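Ribose ABC transporter, substrate binding protein (Conexibacter woesei, PDB 4KQ9) probably binds a sugar such as ribose outside the cell membrane and delivers it to an ABC transporter for uptake. Local coordinates at residues S110-I115 and M142-E147; R117-Y122 and M220-D225; E146-A151 and A193-G198. The protein carries 1 engineered substitution. One frame throughout, in Å; residues are numbered along the deposited sequence. Where two conformers were deposited one is given.

Overall arrangement
The chain leaves the six-stranded sheet of the first domain after strand 106-109 and enters helix 112-126, which packs against the four-stranded sheet of the second domain. Contact 1 closes the first loop, joining the start of this helix to the start of helix 143-159 around strand 132-136. Contact 2 uses the next turns of helix 112-126 and closes a far longer loop on strand 220-222, so it crosses contact 1. Contact 3 starts on helix 143-159 where contact 1 ends, reaches strand 193-196 and nests inside contact 2. Strands 193-196 and 220-222 are neighbours, and the three contacts together tie two adjacent helices to each other and to this pair of strands.

Contact 1: S110-I115 and M142-E147; sequences SDFAEI and MSFVEE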
ATOM      1  N   SER A 110      -5.814   0.382   1.611  1.00 12.89           N
ATOM      2  CA  SER A 110      -5.829  -1.069   1.435  1.00 15.78           C
ATOM      3  C   SER A 110      -5.984  -1.781   2.769  1.00 14.05           C
ATOM      4  O   SER A 110      -5.595  -1.271   3.794  1.00 17.60           O
ATOM      5  CB  SER A 110      -4.504  -1.593   0.797  1.00 17.07           C
ATOM      6  OG  SER A 110      -4.236  -0.960  -0.390  1.00 18.79           O
ATOM      7  N   ASP A 111      -6.513  -2.994   2.684  1.00 15.41           N
ATOM      8  CA  ASP A 111      -6.538  -3.949   3.772  1.00 15.81           C
ATOM      9  C   ASP A 111      -5.270  -4.794   3.681  1.00 15.14           C
ATOM     10  O   ASP A 111      -5.186  -5.725   2.856  1.00 15.66           O
ATOM     11  CB  ASP A 111      -7.748  -4.847   3.562  1.00 18.37           C
ATOM     12  CG  ASP A 111      -7.898  -5.921   4.648  1.00 21.08           C
ATOM     13  OD1 ASP A 111      -7.033  -6.043   5.529  1.00 22.97           O
ATOM     14  OD2 ASP A 111      -8.920  -6.645   4.573  1.00 26.21           O
ATOM     15  N   PHE A 112      -4.299  -4.428   4.483  1.00 15.65           N
ATOM     16  CA  PHE A 112      -2.973  -5.018   4.415  1.00 18.48           C
ATOM     17  C   PHE A 112      -3.052  -6.529   4.752  1.00 17.65           C
ATOM     18  O   PHE A 112      -2.283  -7.288   4.199  1.00 17.45           O
ATOM     19  CB  PHE A 112      -1.999  -4.327   5.347  1.00 19.32           C
ATOM     20  CG  PHE A 112      -1.770  -2.845   5.085  1.00 22.38           C
ATOM     21  CD1 PHE A 112      -1.744  -2.319   3.812  1.00 21.97           C
ATOM     22  CD2 PHE A 112      -1.444  -1.994   6.175  1.00 25.34           C
ATOM     23  CE1 PHE A 112      -1.518  -0.967   3.590  1.00 23.88           C
ATOM     24  CE2 PHE A 112      -1.185  -0.641   5.961  1.00 26.84           C
ATOM     25  CZ  PHE A 112      -1.230  -0.121   4.659  1.00 25.65           C
ATOM     26  N   ALA A 113      -4.021  -6.954   5.579  1.00 16.69           N
ATOM     27  CA  ALA A 113      -4.235  -8.403   5.909  1.00 17.01           C
ATOM     28  C   ALA A 113      -4.710  -9.175   4.748  1.00 19.68           C
ATOM     29  O   ALA A 113      -4.303 -10.307   4.537  1.00 19.08           O
ATOM     30  CB  ALA A 113      -5.236  -8.533   7.052  1.00 19.13           C
ATOM     31  N   GLU A 114      -5.563  -8.549   3.919  1.00 20.44           N
ATOM     32  CA  GLU A 114      -5.989  -9.135   2.667  1.00 23.23           C
ATOM     33  C   GLU A 114      -4.837  -9.332   1.681  1.00 19.50           C
ATOM     34  O   GLU A 114      -4.732 -10.380   1.075  1.00 19.96           O
ATOM     35  CB  GLU A 114      -7.026  -8.260   1.991  1.00 27.91           C
ATOM     36  CG  GLU A 114      -8.035  -9.062   1.235  1.00 39.09           C
ATOM     37  CD  GLU A 114      -7.997  -8.776  -0.240  1.00 48.29           C
ATOM     38  OE1 GLU A 114      -8.482  -7.699  -0.668  1.00 61.38           O
ATOM     39  OE2 GLU A 114      -7.498  -9.644  -0.979  1.00 59.18           O
ATOM     40  N   ILE A 115      -3.995  -8.318   1.543  1.00 17.06           N
ATOM     41  CA  ILE A 115      -2.758  -8.452   0.734  1.00 15.43           C
ATOM     42  C   ILE A 115      -1.959  -9.720   1.143  1.00 13.96           C
ATOM     43  O   ILE A 115      -1.588 -10.481   0.288  1.00 13.18           O
ATOM     44  CB  ILE A 115      -1.905  -7.206   0.836  1.00 15.89           C
ATOM     45  CG1 ILE A 115      -2.693  -6.046   0.167  1.00 16.54           C
ATOM     46  CG2 ILE A 115      -0.601  -7.390   0.070  1.00 15.85           C
ATOM     47  CD1 ILE A 115      -2.145  -4.687   0.396  1.00 16.63           C
HETATM   48  N   MSE A 142       6.075  -1.941  11.692  1.00 29.81           N
HETATM   49  CA  MSE A 142       5.320  -1.198  10.671  0.50 29.89           C
HETATM   50  C   MSE A 142       4.075  -1.959  10.399  1.00 30.44           C
HETATM   51  O   MSE A 142       4.106  -3.179  10.131  1.00 25.95           O
HETATM   52  CB  MSE A 142       6.041  -0.990   9.343  0.50 34.89           C
HETATM   53  CG  MSE A 142       7.072   0.122   9.469  0.50 38.59           C
HETATM   54 SE   MSE A 142       7.660   0.928   7.755  0.35 49.29          SE
HETATM   55  CE  MSE A 142       6.565  -0.064   6.426  0.50 37.34           C
ATOM     56  N   SER A 143       2.963  -1.248  10.442  1.00 28.93           N
ATOM     57  CA  SER A 143       1.676  -1.823  10.232  1.00 29.23           C
ATOM     58  C   SER A 143       1.588  -2.548   8.875  1.00 26.21           C
ATOM     59  O   SER A 143       0.996  -3.632   8.781  1.00 28.27           O
ATOM     60  CB  SER A 143       0.623  -0.719  10.322  1.00 35.92           C
ATOM     61  OG  SER A 143      -0.673  -1.279  10.117  1.00 45.92           O
ATOM     62  N   PHE A 144       2.179  -1.960   7.838  1.00 23.08           N
ATOM     63  CA  PHE A 144       2.126  -2.567   6.482  1.00 22.20           C
ATOM     64  C   PHE A 144       2.792  -3.951   6.529  1.00 20.28           C
ATOM     65  O   PHE A 144       2.251  -4.894   5.970  1.00 23.17           O
ATOM     66  CB  PHE A 144       2.772  -1.654   5.465  1.00 20.27           C
ATOM     67  CG  PHE A 144       3.063  -2.303   4.107  1.00 22.40           C
ATOM     68  CD1 PHE A 144       2.029  -2.610   3.224  1.00 22.43           C
ATOM     69  CD2 PHE A 144       4.376  -2.582   3.706  1.00 21.52           C
ATOM     70  CE1 PHE A 144       2.297  -3.177   1.957  1.00 23.38           C
ATOM     71  CE2 PHE A 144       4.642  -3.144   2.434  1.00 24.71           C
ATOM     72  CZ  PHE A 144       3.600  -3.431   1.558  1.00 22.15           C
ATOM     73  N   VAL A 145       3.892  -4.059   7.288  1.00 19.67           N
ATOM     74  CA  VAL A 145       4.696  -5.282   7.439  1.00 19.53           C
ATOM     75  C   VAL A 145       4.027  -6.297   8.312  1.00 19.83           C
ATOM     76  O   VAL A 145       3.801  -7.476   7.914  1.00 16.47           O
ATOM     77  CB  VAL A 145       6.121  -4.911   7.957  1.00 21.09           C
ATOM     78  CG1 VAL A 145       7.007  -6.117   8.157  1.00 20.97           C
ATOM     79  CG2 VAL A 145       6.797  -3.998   6.967  1.00 20.62           C
ATOM     80  N   GLU A 146       3.619  -5.854   9.509  1.00 21.11           N
ATOM     81  CA  GLU A 146       3.045  -6.753  10.489  1.00 21.19           C
ATOM     82  C   GLU A 146       1.686  -7.263  10.156  1.00 20.88           C
ATOM     83  O   GLU A 146       1.398  -8.448  10.322  1.00 19.88           O
ATOM     84  CB  GLU A 146       3.038  -6.077  11.873  1.00 23.77           C
ATOM     85  CG  GLU A 146       4.420  -5.667  12.332  1.00 24.51           C
ATOM     86  CD  GLU A 146       5.393  -6.835  12.558  1.00 27.70           C
ATOM     87  OE1 GLU A 146       5.037  -8.061  12.326  1.00 27.94           O
ATOM     88  OE2 GLU A 146       6.545  -6.529  12.979  1.00 25.49           O
ATOM     89  N   GLU A 147       0.816  -6.413   9.624  1.00 20.04           N
ATOM     90  CA  GLU A 147      -0.521  -6.888   9.337  1.00 20.07           C
ATOM     91  C   GLU A 147      -0.539  -7.860   8.191  1.00 20.77           C
ATOM     92  O   GLU A 147      -1.241  -8.898   8.255  1.00 19.45           O
ATOM     93  CB  GLU A 147      -1.456  -5.745   8.977  1.00 23.12           C
ATOM     94  CG  GLU A 147      -1.739  -4.794  10.119  1.00 27.61           C
ATOM     95  CD  GLU A 147      -2.791  -3.737   9.742  1.00 36.24           C
ATOM     96  OE1 GLU A 147      -3.477  -3.905   8.684  1.00 41.55           O
ATOM     97  OE2 GLU A 147      -2.931  -2.745  10.518  1.00 41.76           O
TER
HETATM   98  O   HOH W   1      -4.769  -2.630   6.783  1.00 32.24           O
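Phe112 and Phe144 form a T-shaped pair, with planes at 85°. Phe144 brings its ring edge over one face of Phe112, and its CD1 sits 3.8 Å from Phe112 CD1. Phe144 also adds an off-centre CH-pi contact, its CA 4.1 Å from the centroid of the Phe112 ring. The Phe112 ring gets there with CG beside its backbone N (chi1 -61°), and Ser110 O lies over its opposite face.

Close packing continues through Glu147: its CB is 3.9 Å from Phe112 CB, and its O meets Ala113 CA at 3.8 Å. With an alanine in place of Phe112, the edge of Phe144 would probably lose the face it rests on and its ring would be freer to turn.

Polar bridging falls to one water. It accepts from Phe112 N at 3.0 Å, donates to Glu147 OE1 at 2.6 Å and donates weakly to Ser110 O. Asp111 caps its helix through weak bonds from Ala113 N and Glu114 N.

Asp111 N hydrogen-bonds a glycerol, probably from the crystallisation liquor, and glycerol also lies close to Phe144. Two helix starts side by side facing the interdomain cleft are consistent with the sugar site of type I periplasmic binding proteins.

Contact 2: R117-Y122 and M220-D225; sequences RLKATY and MVVGTD. Engineered in segment 220-225: Met220 (natural residue Val).
Lys119 and Tyr122, neighbours on one face of helix 112-126, both reach down onto strand 220-222 and the loop that follows it. This is the helix-over-sheet layer of a Rossmann-like alpha/beta domain: helix and strand run antiparallel at 173°, with their axes 9.6 Å apart, and the strand belongs to a parallel sheet, next to strand 193-196.

Val222 stands between the two side chains and offers one methyl to each. CG1, beside the backbone N (chi1 -49°), turns to Tyr122 CD2 at 4.2 Å, while CG2, between the backbone N and the carbonyl carbon, faces Lys119 CB at 4.1 Å. Farther toward the start of the strand, the selenium of Met220 comes up obliquely to the same tyrosine ring, 4.3 Å from Tyr122 CE2, a Met-aromatic contact. Met220 is an engineered selenomethionine where the natural chain has valine, so this part of the packing belongs to the construct.

Lys119 goes the other way. Its chain bends at chi3 (94°) and crosses the side chain of Thr224 at about a right angle, and NZ donates to Thr224 OG1 at 2.7 Å. The ammonium is buried but well supplied: it also donates to Tyr196 O on the neighbouring strand and makes a cation-pi contact with Tyr195. Two oxygens and an aromatic ring around one charge would probably offset much of the cost of burying it.

The methylene next to that charge is closely packed too: Lys119 CE lies 3.2 Å from both Thr224 OG1 and Gly223 O.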
ATOM      1  N   ARG A 117      -2.978 -12.488   2.790  1.00 18.61           N
ATOM      2  CA  ARG A 117      -3.706 -13.724   2.472  0.50 21.01           C
ATOM      3  C   ARG A 117      -3.679 -14.035   0.995  1.00 20.53           C
ATOM      4  O   ARG A 117      -3.608 -15.210   0.594  1.00 17.48           O
ATOM      5  CB  ARG A 117      -5.180 -13.629   2.919  0.50 23.33           C
ATOM      6  CG  ARG A 117      -5.375 -13.747   4.419  0.50 26.83           C
ATOM      7  CD  ARG A 117      -6.847 -13.879   4.845  0.50 28.95           C
ATOM      8  NE  ARG A 117      -7.329 -12.617   5.374  0.50 31.95           N
ATOM      9  CZ  ARG A 117      -7.973 -11.706   4.648  0.50 30.86           C
ATOM     10  NH1 ARG A 117      -8.333 -10.593   5.213  0.50 29.38           N
ATOM     11  NH2 ARG A 117      -8.266 -11.925   3.370  0.50 30.81           N
ATOM     12  N   LEU A 118      -3.770 -13.014   0.161  1.00 17.72           N
ATOM     13  CA  LEU A 118      -3.699 -13.268  -1.273  1.00 19.50           C
ATOM     14  C   LEU A 118      -2.333 -13.870  -1.693  1.00 16.88           C
ATOM     15  O   LEU A 118      -2.248 -14.841  -2.532  1.00 16.39           O
ATOM     16  CB  LEU A 118      -3.919 -11.994  -2.087  1.00 21.24           C
ATOM     17  CG  LEU A 118      -5.305 -11.315  -1.970  1.00 26.18           C
ATOM     18  CD1 LEU A 118      -5.212  -9.982  -2.696  1.00 26.81           C
ATOM     19  CD2 LEU A 118      -6.406 -12.210  -2.551  1.00 30.89           C
ATOM     20  N   LYS A 119      -1.278 -13.291  -1.123  1.00 14.66           N
ATOM     21  CA  LYS A 119       0.081 -13.735  -1.413  1.00 13.81           C
ATOM     22  C   LYS A 119       0.368 -15.174  -0.916  1.00 13.36           C
ATOM     23  O   LYS A 119       0.926 -15.991  -1.661  1.00 14.84           O
ATOM     24  CB  LYS A 119       1.090 -12.722  -0.834  1.00 13.05           C
ATOM     25  CG  LYS A 119       1.122 -11.431  -1.674  1.00 13.95           C
ATOM     26  CD  LYS A 119       1.646 -10.273  -0.790  1.00 15.71           C
ATOM     27  CE  LYS A 119       3.119 -10.043  -0.915  1.00 16.44           C
ATOM     28  NZ  LYS A 119       3.768  -8.968  -0.077  1.00 15.84           N
ATOM     29  N   ALA A 120      -0.010 -15.415   0.304  1.00 14.05           N
ATOM     30  CA  ALA A 120       0.157 -16.713   0.938  1.00 17.32           C
ATOM     31  C   ALA A 120      -0.664 -17.795   0.256  1.00 20.02           C
ATOM     32  O   ALA A 120      -0.131 -18.912   0.017  1.00 20.36           O
ATOM     33  CB  ALA A 120      -0.104 -16.628   2.397  1.00 17.44           C
ATOM     34  N   THR A 121      -1.904 -17.459  -0.183  1.00 18.33           N
ATOM     35  CA  THR A 121      -2.742 -18.384  -0.899  1.00 19.23           C
ATOM     36  C   THR A 121      -2.229 -18.725  -2.289  1.00 18.74           C
ATOM     37  O   THR A 121      -2.312 -19.908  -2.734  1.00 19.80           O
ATOM     38  CB  THR A 121      -4.196 -17.846  -0.972  1.00 19.72           C
ATOM     39  OG1 THR A 121      -4.606 -17.566   0.335  1.00 17.47           O
ATOM     40  CG2 THR A 121      -5.131 -18.832  -1.592  1.00 25.42           C
ATOM     41  N   TYR A 122      -1.678 -17.722  -2.993  1.00 15.81           N
ATOM     42  CA  TYR A 122      -1.084 -17.943  -4.246  1.00 17.38           C
ATOM     43  C   TYR A 122      -0.005 -19.043  -4.109  1.00 17.71           C
ATOM     44  O   TYR A 122       0.089 -19.950  -4.977  1.00 16.93           O
ATOM     45  CB  TYR A 122      -0.461 -16.651  -4.812  1.00 18.41           C
ATOM     46  CG  TYR A 122       0.101 -16.836  -6.165  1.00 20.59           C
ATOM     47  CD1 TYR A 122      -0.733 -16.753  -7.279  1.00 21.90           C
ATOM     48  CD2 TYR A 122       1.442 -17.135  -6.347  1.00 21.85           C
ATOM     49  CE1 TYR A 122      -0.231 -16.905  -8.532  1.00 23.22           C
ATOM     50  CE2 TYR A 122       1.966 -17.323  -7.604  1.00 23.23           C
ATOM     51  CZ  TYR A 122       1.098 -17.200  -8.694  1.00 24.44           C
ATOM     52  OH  TYR A 122       1.535 -17.398  -9.941  1.00 29.87           O
HETATM   53  N   MSE A 220       9.378 -19.629  -5.969  1.00 17.11           N
HETATM   54  CA  MSE A 220       8.325 -18.632  -6.246  1.00 17.93           C
HETATM   55  C   MSE A 220       8.533 -17.390  -5.385  1.00 15.84           C
HETATM   56  O   MSE A 220       8.525 -17.462  -4.166  1.00 15.02           O
HETATM   57  CB  MSE A 220       6.928 -19.168  -5.919  1.00 19.71           C
HETATM   58  CG  MSE A 220       6.501 -20.235  -6.925  1.00 27.04           C
HETATM   59 SE   MSE A 220       4.597 -20.590  -6.454  0.70 37.26          SE
HETATM   60  CE  MSE A 220       4.978 -21.468  -4.833  1.00 24.61           C
ATOM     61  N   VAL A 221       8.689 -16.251  -6.014  1.00 14.19           N
ATOM     62  CA  VAL A 221       8.887 -14.975  -5.291  1.00 11.79           C
ATOM     63  C   VAL A 221       7.646 -14.089  -5.442  1.00 11.50           C
ATOM     64  O   VAL A 221       7.181 -13.909  -6.572  1.00 10.77           O
ATOM     65  CB  VAL A 221      10.063 -14.252  -5.946  1.00 11.79           C
ATOM     66  CG1 VAL A 221      10.160 -12.839  -5.483  1.00 11.79           C
ATOM     67  CG2 VAL A 221      11.357 -15.074  -5.733  1.00 12.59           C
ATOM     68  N   VAL A 222       7.125 -13.559  -4.325  1.00 11.31           N
ATOM     69  CA  VAL A 222       5.932 -12.734  -4.284  1.00 11.16           C
ATOM     70  C   VAL A 222       6.224 -11.449  -3.481  1.00 11.89           C
ATOM     71  O   VAL A 222       6.949 -11.458  -2.446  1.00 10.68           O
ATOM     72  CB  VAL A 222       4.693 -13.482  -3.712  1.00 12.34           C
ATOM     73  CG1 VAL A 222       4.452 -14.890  -4.360  1.00 12.55           C
ATOM     74  CG2 VAL A 222       4.838 -13.652  -2.232  1.00 14.43           C
ATOM     75  N   GLY A 223       5.678 -10.355  -3.970  1.00 12.18           N
ATOM     76  CA  GLY A 223       5.913  -8.995  -3.400  1.00 12.55           C
ATOM     77  C   GLY A 223       4.637  -8.157  -3.475  1.00 13.79           C
ATOM     78  O   GLY A 223       3.597  -8.691  -3.807  1.00 13.72           O
ATOM     79  N   THR A 224       4.704  -6.876  -3.167  1.00 13.92           N
ATOM     80  CA  THR A 224       3.620  -5.956  -3.215  1.00 14.86           C
ATOM     81  C   THR A 224       4.161  -4.616  -3.756  1.00 15.50           C
ATOM     82  O   THR A 224       5.223  -4.208  -3.407  1.00 16.20           O
ATOM     83  CB  THR A 224       3.023  -5.721  -1.814  1.00 15.17           C
ATOM     84  OG1 THR A 224       2.483  -6.930  -1.313  1.00 18.45           O
ATOM     85  CG2 THR A 224       1.966  -4.704  -1.850  1.00 13.90           C
ATOM     86  N   ASP A 225       3.352  -4.000  -4.583  1.00 15.06           N
ATOM     87  CA  ASP A 225       3.416  -2.640  -5.083  1.00 17.77           C
ATOM     88  C   ASP A 225       3.138  -2.590  -6.581  1.00 15.93           C
ATOM     89  O   ASP A 225       2.721  -1.605  -7.080  1.00 16.54           O
ATOM     90  CB  ASP A 225       4.751  -1.930  -4.833  1.00 18.58           C
ATOM     91  CG  ASP A 225       4.949  -1.526  -3.371  1.00 21.67           C
ATOM     92  OD1 ASP A 225       3.993  -1.546  -2.611  1.00 23.15           O
ATOM     93  OD2 ASP A 225       6.096  -1.301  -3.012  1.00 24.71           O
TER

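Contact 3: E146-A151 and A193-G198; sequences EEQGEA and AIYYSG
Gln148 reaches from helix 143-159 to the phenol end of Tyr195 and the backbone of Ser197, and nearly all of the contact passes through this one side chain. The Tyr195 hydroxyl lies alongside its aliphatic part, with OH 3.7 Å from Gln148 CB and 3.4 Å from Gln148 CG. Beyond that, the amide plane is turned 78° from that of the Tyr195 ring, the two side chains meeting at a slant, and the amide carbon CD of Gln148 sits 3.7 Å from Ser197 O.

The unusual first torsion of Gln148 directs the chain this way: CG sits between the backbone N and the carbonyl carbon (chi1 82°), and the rest runs out extended toward the strand. The helix lies 10.8 Å above strand 193-196 at their axes, so an extended glutamine and a tyrosine pointing up from the sheet meet in the middle of the layer. Tyr195 points up with its CG anti to the backbone N, its strand held by backbone bonds to Ala134 and Val136.

Farther out, Ser197 is fixed by its OG, which bonds Gly138 N. Thr224 and Ile115 press against Gln148 from neighbouring elements. Lys119 lies beside this group, bonded to Tyr196 O and in a cation-pi contact with Tyr195.

The contact therefore puts an amide, a phenol and a backbone carbonyl together in the buried layer between helix and sheet, gathered round the ammonium of Lys119, whose positive charge would probably be felt by the phenol and the carbonyl groups around it.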
ATOM      1  N   GLU A 146       3.619  -5.854   9.509  1.00 21.11           N
ATOM      2  CA  GLU A 146       3.045  -6.753  10.489  1.00 21.19           C
ATOM      3  C   GLU A 146       1.686  -7.263  10.156  1.00 20.88           C
ATOM      4  O   GLU A 146       1.398  -8.448  10.322  1.00 19.88           O
ATOM      5  CB  GLU A 146       3.038  -6.077  11.873  1.00 23.77           C
ATOM      6  CG  GLU A 146       4.420  -5.667  12.332  1.00 24.51           C
ATOM      7  CD  GLU A 146       5.393  -6.835  12.558  1.00 27.70           C
ATOM      8  OE1 GLU A 146       5.037  -8.061  12.326  1.00 27.94           O
ATOM      9  OE2 GLU A 146       6.545  -6.529  12.979  1.00 25.49           O
ATOM     10  N   GLU A 147       0.816  -6.413   9.624  1.00 20.04           N
ATOM     11  CA  GLU A 147      -0.521  -6.888   9.337  1.00 20.07           C
ATOM     12  C   GLU A 147      -0.539  -7.860   8.191  1.00 20.77           C
ATOM     13  O   GLU A 147      -1.241  -8.898   8.255  1.00 19.45           O
ATOM     14  CB  GLU A 147      -1.456  -5.745   8.977  1.00 23.12           C
ATOM     15  CG  GLU A 147      -1.739  -4.794  10.119  1.00 27.61           C
ATOM     16  CD  GLU A 147      -2.791  -3.737   9.742  1.00 36.24           C
ATOM     17  OE1 GLU A 147      -3.477  -3.905   8.684  1.00 41.55           O
ATOM     18  OE2 GLU A 147      -2.931  -2.745  10.518  1.00 41.76           O
ATOM     19  N   GLN A 148       0.201  -7.548   7.120  1.00 18.62           N
ATOM     20  CA  GLN A 148       0.264  -8.525   6.027  1.00 19.40           C
ATOM     21  C   GLN A 148       0.929  -9.851   6.468  1.00 18.98           C
ATOM     22  O   GLN A 148       0.501 -10.935   6.040  1.00 19.16           O
ATOM     23  CB  GLN A 148       0.900  -7.941   4.781  1.00 20.20           C
ATOM     24  CG  GLN A 148       2.363  -7.896   4.724  1.00 23.44           C
ATOM     25  CD  GLN A 148       2.811  -7.390   3.361  1.00 20.93           C
ATOM     26  OE1 GLN A 148       3.253  -6.251   3.217  1.00 21.41           O
ATOM     27  NE2 GLN A 148       2.663  -8.223   2.361  1.00 19.96           N
ATOM     28  N   GLY A 149       1.918  -9.753   7.322  1.00 17.32           N
ATOM     29  CA  GLY A 149       2.696 -10.918   7.768  1.00 20.13           C
ATOM     30  C   GLY A 149       1.890 -11.847   8.648  1.00 20.21           C
ATOM     31  O   GLY A 149       1.959 -13.071   8.498  1.00 21.30           O
ATOM     32  N   GLU A 150       1.114 -11.299   9.578  1.00 22.35           N
ATOM     33  CA  GLU A 150       0.282 -12.155  10.399  1.00 23.10           C
ATOM     34  C   GLU A 150      -0.812 -12.791   9.545  1.00 23.26           C
ATOM     35  O   GLU A 150      -1.085 -13.981   9.649  1.00 21.97           O
ATOM     36  CB  GLU A 150      -0.236 -11.440  11.649  1.00 30.36           C
ATOM     37  CG  GLU A 150      -0.740 -12.451  12.694  1.00 37.71           C
ATOM     38  CD  GLU A 150       0.234 -13.638  12.995  1.00 43.02           C
ATOM     39  OE1 GLU A 150      -0.248 -14.817  12.973  1.00 44.72           O
ATOM     40  OE2 GLU A 150       1.471 -13.418  13.246  1.00 41.14           O
ATOM     41  N   ALA A 151      -1.368 -12.066   8.589  1.00 19.71           N
ATOM     42  CA  ALA A 151      -2.339 -12.694   7.740  1.00 20.11           C
ATOM     43  C   ALA A 151      -1.710 -13.876   6.955  1.00 22.01           C
ATOM     44  O   ALA A 151      -2.378 -14.904   6.719  1.00 22.16           O
ATOM     45  CB  ALA A 151      -2.942 -11.667   6.782  1.00 18.89           C
ATOM     46  N   ALA A 193       9.433 -21.158  -1.912  1.00 14.57           N
ATOM     47  CA  ALA A 193       8.898 -19.835  -2.161  1.00 13.16           C
ATOM     48  C   ALA A 193       9.482 -18.859  -1.142  1.00 11.31           C
ATOM     49  O   ALA A 193       9.806 -19.232  -0.029  1.00 11.30           O
ATOM     50  CB  ALA A 193       7.355 -19.834  -2.028  1.00 13.11           C
ATOM     51  N   ILE A 194       9.557 -17.596  -1.527  1.00 10.62           N
ATOM     52  CA  ILE A 194       9.950 -16.529  -0.609  1.00 10.46           C
ATOM     53  C   ILE A 194       8.963 -15.366  -0.742  1.00 10.39           C
ATOM     54  O   ILE A 194       8.666 -14.858  -1.851  1.00 10.60           O
ATOM     55  CB  ILE A 194      11.433 -16.056  -0.831  1.00 10.93           C
ATOM     56  CG1 ILE A 194      12.361 -17.262  -0.812  1.00 10.73           C
ATOM     57  CG2 ILE A 194      11.838 -15.036   0.243  1.00 10.30           C
ATOM     58  CD1 ILE A 194      13.824 -16.978  -1.125  1.00 12.06           C
ATOM     59  N   TYR A 195       8.352 -15.036   0.403  1.00 11.63           N
ATOM     60  CA  TYR A 195       7.385 -13.971   0.551  1.00 11.14           C
ATOM     61  C   TYR A 195       8.210 -12.703   0.931  1.00 11.24           C
ATOM     62  O   TYR A 195       8.984 -12.785   1.862  1.00 10.54           O
ATOM     63  CB  TYR A 195       6.496 -14.345   1.728  1.00 14.37           C
ATOM     64  CG  TYR A 195       5.460 -13.343   2.107  1.00 15.68           C
ATOM     65  CD1 TYR A 195       5.764 -12.175   2.786  1.00 18.53           C
ATOM     66  CD2 TYR A 195       4.148 -13.614   1.812  1.00 19.57           C
ATOM     67  CE1 TYR A 195       4.737 -11.282   3.117  1.00 21.05           C
ATOM     68  CE2 TYR A 195       3.149 -12.776   2.160  1.00 20.64           C
ATOM     69  CZ  TYR A 195       3.437 -11.601   2.746  1.00 22.34           C
ATOM     70  OH  TYR A 195       2.327 -10.806   2.983  1.00 29.77           O
ATOM     71  N   TYR A 196       8.028 -11.579   0.247  1.00  9.95           N
ATOM     72  CA  TYR A 196       8.645 -10.287   0.563  1.00 10.59           C
ATOM     73  C   TYR A 196       7.525  -9.273   0.890  1.00 12.42           C
ATOM     74  O   TYR A 196       6.474  -9.263   0.234  1.00 11.94           O
ATOM     75  CB  TYR A 196       9.468  -9.785  -0.647  1.00  9.66           C
ATOM     76  CG  TYR A 196      10.615 -10.662  -0.984  1.00  9.60           C
ATOM     77  CD1 TYR A 196      10.440 -11.831  -1.750  1.00  9.04           C
ATOM     78  CD2 TYR A 196      11.900 -10.387  -0.481  1.00  9.69           C
ATOM     79  CE1 TYR A 196      11.527 -12.650  -2.022  1.00 10.28           C
ATOM     80  CE2 TYR A 196      13.009 -11.188  -0.779  1.00 10.22           C
ATOM     81  CZ  TYR A 196      12.825 -12.336  -1.523  1.00 10.11           C
ATOM     82  OH  TYR A 196      13.816 -13.185  -1.825  1.00 11.84           O
ATOM     83  N   SER A 197       7.693  -8.456   1.937  1.00 11.86           N
ATOM     84  CA  SER A 197       6.696  -7.459   2.290  1.00 12.61           C
ATOM     85  C   SER A 197       6.407  -6.554   1.105  1.00 13.08           C
ATOM     86  O   SER A 197       5.262  -6.105   0.923  1.00 13.73           O
ATOM     87  CB  SER A 197       7.227  -6.554   3.438  1.00 13.19           C
ATOM     88  OG  SER A 197       7.332  -7.321   4.619  1.00 15.81           O
ATOM     89  N   GLY A 198       7.449  -6.248   0.338  1.00 12.66           N
ATOM     90  CA  GLY A 198       7.328  -5.333  -0.803  1.00 13.59           C
ATOM     91  C   GLY A 198       8.192  -5.667  -1.955  1.00 13.35           C
ATOM     92  O   GLY A 198       9.181  -6.474  -1.827  1.00 13.47           O
TER